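Local coordinates for possible prolidase (Bifidobacterium longum NCC2705, PDB 2P9B), which probably hydrolyses carbon-nitrogen bonds other than peptide bonds, as an amidohydrolase-family protein, and has been named a possible prolidase, though its substrate is not established, at residues A[143-146]-A[147-151]; A[331-335]-A[336-340]; A[367-371]-A[372-376]. All coordinates share one frame; numbering follows the deposited sequence.

Interaction 1 (A[143-146]-A[147-151]); sequences VTLR and DQIDA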
loop_
_atom_site.group_PDB
_atom_site.type_symbol
_atom_site.label_atom_id
_atom_site.label_comp_id
_atom_site.label_asym_id
_atom_site.label_seq_id
_atom_site.Cartn_x
_atom_site.Cartn_y
_atom_site.Cartn_z
ATOM N N VAL A 143 13.613 3.239 8.443
ATOM C CA VAL A 143 14.320 4.331 7.790
ATOM C C VAL A 143 15.694 3.788 7.404
ATOM O O VAL A 143 16.178 4.000 6.299
ATOM C CB VAL A 143 14.498 5.540 8.734
ATOM C CG1 VAL A 143 15.466 6.548 8.122
ATOM C CG2 VAL A 143 13.152 6.204 8.977
ATOM N N THR A 144 16.312 3.071 8.333
ATOM C CA THR A 144 17.620 2.489 8.092
ATOM C C THR A 144 17.590 1.542 6.899
ATOM O O THR A 144 18.441 1.630 6.011
ATOM C CB THR A 144 18.103 1.740 9.339
ATOM O OG1 THR A 144 18.232 2.674 10.416
ATOM C CG2 THR A 144 19.441 1.072 9.084
ATOM N N LEU A 145 16.609 0.644 6.882
ATOM C CA LEU A 145 16.460 -0.324 5.797
ATOM C C LEU A 145 16.233 0.383 4.460
ATOM O O LEU A 145 16.852 0.047 3.450
ATOM C CB LEU A 145 15.289 -1.270 6.092
ATOM C CG LEU A 145 14.954 -2.302 5.008
ATOM C CD1 LEU A 145 16.135 -3.231 4.800
ATOM C CD2 LEU A 145 13.714 -3.095 5.422
ATOM N N ARG A 146 15.341 1.367 4.461
ATOM C CA ARG A 146 15.052 2.130 3.254
ATOM C C ARG A 146 16.330 2.753 2.697
ATOM O O ARG A 146 16.580 2.712 1.492
ATOM C CB ARG A 146 14.049 3.244 3.561
ATOM C CG ARG A 146 13.768 4.175 2.390
ATOM C CD ARG A 146 13.218 5.501 2.893
ATOM N NE ARG A 146 14.267 6.289 3.544
ATOM C CZ ARG A 146 14.046 7.264 4.421
ATOM N NH1 ARG A 146 12.805 7.581 4.776
ATOM N NH2 ARG A 146 15.069 7.935 4.931
ATOM N N ASP A 147 17.136 3.338 3.579
ATOM C CA ASP A 147 18.371 3.973 3.143
ATOM C C ASP A 147 19.363 2.980 2.541
ATOM O O ASP A 147 20.073 3.313 1.591
ATOM C CB ASP A 147 19.026 4.741 4.301
ATOM C CG ASP A 147 18.253 5.997 4.683
ATOM O OD1 ASP A 147 17.391 6.431 3.889
ATOM O OD2 ASP A 147 18.516 6.559 5.771
ATOM N N GLN A 148 19.409 1.763 3.075
ATOM C CA GLN A 148 20.325 0.756 2.548
ATOM C C GLN A 148 19.864 0.312 1.163
ATOM O O GLN A 148 20.676 0.116 0.261
ATOM C CB GLN A 148 20.406 -0.443 3.491
ATOM C CG GLN A 148 20.896 -0.079 4.883
ATOM C CD GLN A 148 20.865 -1.251 5.836
ATOM O OE1 GLN A 148 19.869 -1.965 5.925
ATOM N NE2 GLN A 148 21.956 -1.449 6.565
ATOM N N ILE A 149 18.554 0.150 1.003
ATOM C CA ILE A 149 17.987 -0.243 -0.282
ATOM C C ILE A 149 18.236 0.868 -1.309
ATOM O O ILE A 149 18.667 0.603 -2.436
ATOM C CB ILE A 149 16.460 -0.501 -0.154
ATOM C CG1 ILE A 149 16.224 -1.739 0.718
ATOM C CG2 ILE A 149 15.824 -0.655 -1.544
ATOM C CD1 ILE A 149 14.762 -2.015 1.057
ATOM N N ASP A 150 17.979 2.111 -0.913
ATOM C CA ASP A 150 18.171 3.249 -1.809
ATOM C C ASP A 150 19.629 3.390 -2.231
ATOM O O ASP A 150 19.921 3.833 -3.341
ATOM C CB ASP A 150 17.706 4.551 -1.144
ATOM C CG ASP A 150 16.213 4.562 -0.854
ATOM O OD1 ASP A 150 15.495 3.671 -1.358
ATOM O OD2 ASP A 150 15.759 5.470 -0.126
ATOM N N ALA A 151 20.542 3.008 -1.345
ATOM C CA ALA A 151 21.966 3.092 -1.642
ATOM C C ALA A 151 22.423 1.890 -2.471
ATOM O O ALA A 151 23.556 1.854 -2.948
ATOM C CB ALA A 151 22.768 3.172 -0.347
#
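Arg-146 lies alongside its neighbour Asp-147 on helix 141-150 and grips its carboxylate side-on in a salt bridge. This helix is the crossover of the beta-alpha-beta unit formed by strand 129-134, helix 141-150 and strand 158-160, in a protein of the TIM-barrel amidohydrolases. Both donors converge on a single oxygen: NH2 of Arg-146 lies 3.0 Å from OD1 of Asp-147, and NE of Arg-146 lies 3.1 Å from that same OD1. The oxygen sits in the guanidinium plane, at its edge, but the two nitrogens meet the carboxylate from one face, NH2 on the syn side and NE from above the plane. Accordingly the two flat groups are turned 48° apart. The arginine chain gets there by leaving with CG opposite its backbone N (chi1 175°) and bending at chi3 (72°), which brings the guanidinium back beside Asp-147. NE of Arg-146 is also 4.0 Å from OD2 of Asp-150, beyond a salt bridge, though this second carboxylate probably adds to the favourable field around the arginine. Further out, NH1 of Arg-146 donates to Asn-200 OD1 and to the carbonyl of Gly-198, fixing the far end of the guanidinium. With an alanine here the guanidinium is gone, and Asp-147 is likely to lose its charged mate and turn more freely, with Asn-200 short of a partner. On another side of the helix, Leu-145 and Ile-149 both rest on Ile-159 of strand 158-160, and Leu-145 also touches helix 113-126. Four backbone bonds of the i to i+4 kind tie the two segments, the shortest running 2.8 Å from N of Asp-150 to O of Arg-146. Between the apolar neighbours, CG of Leu-145 meets CD1 of Ile-149 at 4.0 Å.

Interaction 2 (A[331-335]-A[336-340]); sequences RQAHE and AGLMI
Ala-333 receives two aliphatic branches from the chain that follows its helix: CD1 of Leu-338 comes to 3.7 Å from CB of Ala-333, and CD1 of Ile-340 to 3.6 Å from the same atom. Leu-338 reaches it with CG set opposite its own carbonyl carbon (chi1 -60°) and an extended chi2, which carries CD1 back over the last turn. Ile-340 uses the same first rotation for CG1, and its long branch ends against the backbone as well as the methyl, CD1 of Ile-340 lying 3.3 Å from N of His-334. His-334 holds its own CG anti to its backbone N, and its CB is 4.0 Å from CD1 of Ile-340.

The chain turns back through a Schellman motif at the C-terminal end of helix 313-335, with Gly-337 at positive phi (70°), a backbone region that favours glycine. N of Leu-338 donates to O of Ala-333 at 3.0 Å, nearly straight at 173°, while N of Gly-337 meets O of His-334 from above its carbonyl plane. Within the last helical turn, Arg-331 and Glu-335 form a salt bridge whose hydrogen bonds are weak.

Around this helix end, Leu-338 packs on Ile-275 and Phe-278 of helix 272-279, Ala-333 touches Leu-291 of strand 290-292, and selenomethionine Met-339 pairs its backbone with Leu-291 while its side chain lies against helix 371-385.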
loop_
_atom_site.group_PDB
_atom_site.type_symbol
_atom_site.label_atom_id
_atom_site.label_comp_id
_atom_site.label_asym_id
_atom_site.label_seq_id
_atom_site.Cartn_x
_atom_site.Cartn_y
_atom_site.Cartn_z
ATOM N N ARG A 331 -17.426 1.730 -1.332
ATOM C CA ARG A 331 -18.338 1.665 -2.465
ATOM C C ARG A 331 -18.767 3.075 -2.844
ATOM O O ARG A 331 -18.810 3.428 -4.023
ATOM C CB ARG A 331 -19.574 0.837 -2.103
ATOM C CG ARG A 331 -20.494 0.555 -3.277
ATOM C CD ARG A 331 -21.899 0.227 -2.795
ATOM N NE ARG A 331 -22.550 1.395 -2.205
ATOM C CZ ARG A 331 -22.882 2.486 -2.890
ATOM N NH1 ARG A 331 -22.626 2.560 -4.191
ATOM N NH2 ARG A 331 -23.463 3.506 -2.276
ATOM N N GLN A 332 -19.082 3.881 -1.837
ATOM C CA GLN A 332 -19.505 5.251 -2.080
ATOM C C GLN A 332 -18.376 6.028 -2.740
ATOM O O GLN A 332 -18.585 6.726 -3.728
ATOM C CB GLN A 332 -19.890 5.923 -0.765
ATOM C CG GLN A 332 -21.068 5.264 -0.079
ATOM C CD GLN A 332 -21.324 5.834 1.291
ATOM O OE1 GLN A 332 -20.401 5.989 2.086
ATOM N NE2 GLN A 332 -22.586 6.137 1.584
ATOM N N ALA A 333 -17.175 5.896 -2.189
ATOM C CA ALA A 333 -16.014 6.587 -2.733
ATOM C C ALA A 333 -15.795 6.194 -4.196
ATOM O O ALA A 333 -15.503 7.042 -5.040
ATOM C CB ALA A 333 -14.771 6.257 -1.899
ATOM N N HIS A 334 -15.936 4.906 -4.493
ATOM C CA HIS A 334 -15.759 4.420 -5.859
ATOM C C HIS A 334 -16.828 5.046 -6.751
ATOM O O HIS A 334 -16.543 5.500 -7.857
ATOM C CB HIS A 334 -15.877 2.892 -5.898
ATOM C CG HIS A 334 -15.650 2.302 -7.256
ATOM N ND1 HIS A 334 -14.457 2.431 -7.934
ATOM C CD2 HIS A 334 -16.461 1.573 -8.060
ATOM C CE1 HIS A 334 -14.542 1.806 -9.094
ATOM N NE2 HIS A 334 -15.747 1.277 -9.196
ATOM N N GLU A 335 -18.057 5.067 -6.249
ATOM C CA GLU A 335 -19.190 5.635 -6.973
ATOM C C GLU A 335 -18.960 7.120 -7.273
ATOM O O GLU A 335 -19.335 7.619 -8.341
ATOM C CB GLU A 335 -20.458 5.448 -6.138
ATOM C CG GLU A 335 -21.743 5.961 -6.764
ATOM C CD GLU A 335 -22.970 5.538 -5.971
ATOM O OE1 GLU A 335 -23.024 5.815 -4.753
ATOM O OE2 GLU A 335 -23.881 4.923 -6.567
ATOM N N ALA A 336 -18.327 7.817 -6.336
ATOM C CA ALA A 336 -18.053 9.245 -6.489
ATOM C C ALA A 336 -16.764 9.537 -7.260
ATOM O O ALA A 336 -16.414 10.698 -7.475
ATOM C CB ALA A 336 -18.006 9.911 -5.119
ATOM N N GLY A 337 -16.054 8.485 -7.659
ATOM C CA GLY A 337 -14.825 8.661 -8.412
ATOM C C GLY A 337 -13.650 9.242 -7.643
ATOM O O GLY A 337 -12.819 9.944 -8.216
ATOM N N LEU A 338 -13.567 8.951 -6.350
ATOM C CA LEU A 338 -12.469 9.460 -5.537
ATOM C C LEU A 338 -11.199 8.640 -5.761
ATOM O O LEU A 338 -11.224 7.590 -6.404
ATOM C CB LEU A 338 -12.835 9.409 -4.052
ATOM C CG LEU A 338 -14.056 10.204 -3.579
ATOM C CD1 LEU A 338 -14.253 9.958 -2.095
ATOM C CD2 LEU A 338 -13.861 11.693 -3.858
HETATM N N MSE A 339 -10.088 9.147 -5.238
HETATM C CA MSE A 339 -8.808 8.460 -5.338
HETATM C C MSE A 339 -8.821 7.363 -4.278
HETATM O O MSE A 339 -8.878 7.651 -3.086
HETATM C CB MSE A 339 -7.667 9.445 -5.076
HETATM C CG MSE A 339 -7.398 10.421 -6.238
HETATM SE SE MSE A 339 -6.785 9.670 -7.846
HETATM C CE MSE A 339 -4.963 9.450 -7.355
ATOM N N ILE A 340 -8.782 6.110 -4.723
ATOM C CA ILE A 340 -8.822 4.972 -3.810
ATOM C C ILE A 340 -7.636 4.061 -4.064
ATOM O O ILE A 340 -7.438 3.597 -5.183
ATOM C CB ILE A 340 -10.108 4.150 -4.010
ATOM C CG1 ILE A 340 -11.325 5.068 -3.854
ATOM C CG2 ILE A 340 -10.139 2.986 -3.021
ATOM C CD1 ILE A 340 -12.646 4.413 -4.183
#

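Interaction 3 (A[367-371]-A[372-376]); sequences AGFSP and AEALH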
loop_
_atom_site.group_PDB
_atom_site.type_symbol
_atom_site.label_atom_id
_atom_site.label_comp_id
_atom_site.label_asym_id
_atom_site.label_seq_id
_atom_site.Cartn_x
_atom_site.Cartn_y
_atom_site.Cartn_z
ATOM N N ALA A 367 -16.456 -3.377 -3.031
ATOM C CA ALA A 367 -16.544 -1.962 -3.390
ATOM C C ALA A 367 -16.966 -1.639 -4.814
ATOM O O ALA A 367 -16.818 -0.503 -5.263
ATOM C CB ALA A 367 -15.220 -1.277 -3.083
ATOM N N GLY A 368 -17.482 -2.634 -5.525
ATOM C CA GLY A 368 -17.934 -2.403 -6.885
ATOM C C GLY A 368 -16.853 -2.166 -7.924
ATOM O O GLY A 368 -17.139 -1.628 -8.990
ATOM N N PHE A 369 -15.614 -2.554 -7.622
ATOM C CA PHE A 369 -14.521 -2.387 -8.571
ATOM C C PHE A 369 -14.537 -3.500 -9.593
ATOM O O PHE A 369 -14.981 -4.609 -9.312
ATOM C CB PHE A 369 -13.151 -2.482 -7.891
ATOM C CG PHE A 369 -12.677 -1.216 -7.263
ATOM C CD1 PHE A 369 -11.483 -0.633 -7.682
ATOM C CD2 PHE A 369 -13.369 -0.648 -6.206
ATOM C CE1 PHE A 369 -10.987 0.502 -7.053
ATOM C CE2 PHE A 369 -12.882 0.490 -5.567
ATOM C CZ PHE A 369 -11.690 1.063 -5.991
ATOM N N SER A 370 -14.026 -3.197 -10.778
ATOM C CA SER A 370 -13.896 -4.197 -11.817
ATOM C C SER A 370 -12.442 -4.635 -11.630
ATOM O O SER A 370 -11.655 -3.917 -11.009
ATOM C CB SER A 370 -14.066 -3.561 -13.196
ATOM O OG SER A 370 -12.964 -2.722 -13.504
ATOM N N PRO A 371 -12.068 -5.818 -12.136
ATOM C CA PRO A 371 -10.675 -6.252 -11.975
ATOM C C PRO A 371 -9.700 -5.205 -12.510
ATOM O O PRO A 371 -8.669 -4.925 -11.896
ATOM C CB PRO A 371 -10.630 -7.547 -12.783
ATOM C CG PRO A 371 -11.988 -8.118 -12.526
ATOM C CD PRO A 371 -12.893 -6.907 -12.691
ATOM N N ALA A 372 -10.031 -4.634 -13.664
ATOM C CA ALA A 372 -9.190 -3.619 -14.290
ATOM C C ALA A 372 -8.982 -2.431 -13.352
ATOM O O ALA A 372 -7.862 -1.945 -13.182
ATOM C CB ALA A 372 -9.827 -3.151 -15.595
ATOM N N GLU A 373 -10.067 -1.964 -12.745
ATOM C CA GLU A 373 -9.985 -0.835 -11.830
ATOM C C GLU A 373 -9.170 -1.180 -10.589
ATOM O O GLU A 373 -8.478 -0.326 -10.040
ATOM C CB GLU A 373 -11.385 -0.383 -11.419
ATOM C CG GLU A 373 -12.227 0.087 -12.590
ATOM C CD GLU A 373 -13.639 0.440 -12.185
ATOM O OE1 GLU A 373 -14.198 -0.265 -11.318
ATOM O OE2 GLU A 373 -14.194 1.412 -12.744
ATOM N N ALA A 374 -9.265 -2.429 -10.142
ATOM C CA ALA A 374 -8.512 -2.862 -8.970
ATOM C C ALA A 374 -7.020 -2.893 -9.296
ATOM O O ALA A 374 -6.188 -2.487 -8.482
ATOM C CB ALA A 374 -8.983 -4.237 -8.517
ATOM N N LEU A 375 -6.677 -3.388 -10.482
ATOM C CA LEU A 375 -5.277 -3.439 -10.897
ATOM C C LEU A 375 -4.734 -2.016 -11.053
ATOM O O LEU A 375 -3.567 -1.738 -10.766
ATOM C CB LEU A 375 -5.148 -4.208 -12.216
ATOM C CG LEU A 375 -5.358 -5.715 -12.082
ATOM C CD1 LEU A 375 -5.589 -6.331 -13.448
ATOM C CD2 LEU A 375 -4.133 -6.336 -11.395
ATOM N N HIS A 376 -5.603 -1.115 -11.502
ATOM C CA HIS A 376 -5.238 0.285 -11.692
ATOM C C HIS A 376 -5.001 0.962 -10.338
ATOM O O HIS A 376 -4.096 1.791 -10.192
ATOM C CB HIS A 376 -6.364 0.991 -12.461
ATOM C CG HIS A 376 -6.111 2.441 -12.724
ATOM N ND1 HIS A 376 -5.039 2.888 -13.466
ATOM C CD2 HIS A 376 -6.820 3.544 -12.385
ATOM C CE1 HIS A 376 -5.099 4.203 -13.575
ATOM N NE2 HIS A 376 -6.172 4.627 -12.927
#
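Phe-369 and Glu-373 touch where the chain turns from helix 356-367 into helix 371-385. Gly-368 leaves helical geometry with positive phi, a backbone region that favours glycine, right after helix 356-367. Phe-369 follows in an extended backbone conformation, and its ring leans toward the start of the new helix, CD1 of Phe-369 lying 3.7 Å from CB of Glu-373. N of Ala-374 lies at the edge of the ring, close to its plane. Ring and carboxylate planes are steeply inclined to each other, and OE1 of Glu-373 approaches CA of Phe-369 to 3.5 Å.

Ser-370 is the N-cap, and with Glu-373 it forms a capping box, the reciprocal exchange that satisfies amides at a helix start. OG of Ser-370 accepts from N of Glu-373 at 3.1 Å, with an N-H...O angle of 163°. In return N of Ser-370 donates to OE1 of Glu-373 at 3.0 Å, reaching that oxygen on its anti side and 27° out of the carboxylate plane. The serine hydroxyl lies between its backbone N and carbonyl carbon (chi1 69°), which turns it toward the first turn of the helix. Glu-373 supplies its half by folding CG back beside its own N and extending from there, and its CG consequently passes 3.0 Å from OG of Ser-370. The carbonyl of Ser-370 starts the regular helical pattern by accepting from N of Ala-374.

Pro-371, the first helical residue, has no amide hydrogen, so it needs no acceptor at this end. Its carbonyl O takes the N-H of Leu-375, O of Pro-371 to N of Leu-375 being 2.9 Å, and the leucine side chain continues to Leu-360 of helix 356-367 and to Leu-411.

In the fold
Interactions 2 and 3 are neighbours, their centres about 11 Å apart. A helix end and a helix start pack together through His-334: its ring stacks with that of Phe-369, ND1 of His-334 coming to 3.4 Å from CE2 of Phe-369, while NE2 of His-334 lies 3.0 Å from OE1 of Glu-373, the oxygen used in the capping box. Ile-340, in the loop after helix 313-335, also touches Phe-369. Interaction 1 lies across the chain's centre, its centre about 34 Å from that of interaction 2 and 32 Å from that of interaction 3. His-77, His-79 and Asp-345 face one vacant point, consistent with a metal site as in metal-dependent amidohydrolases; none lies in these segments.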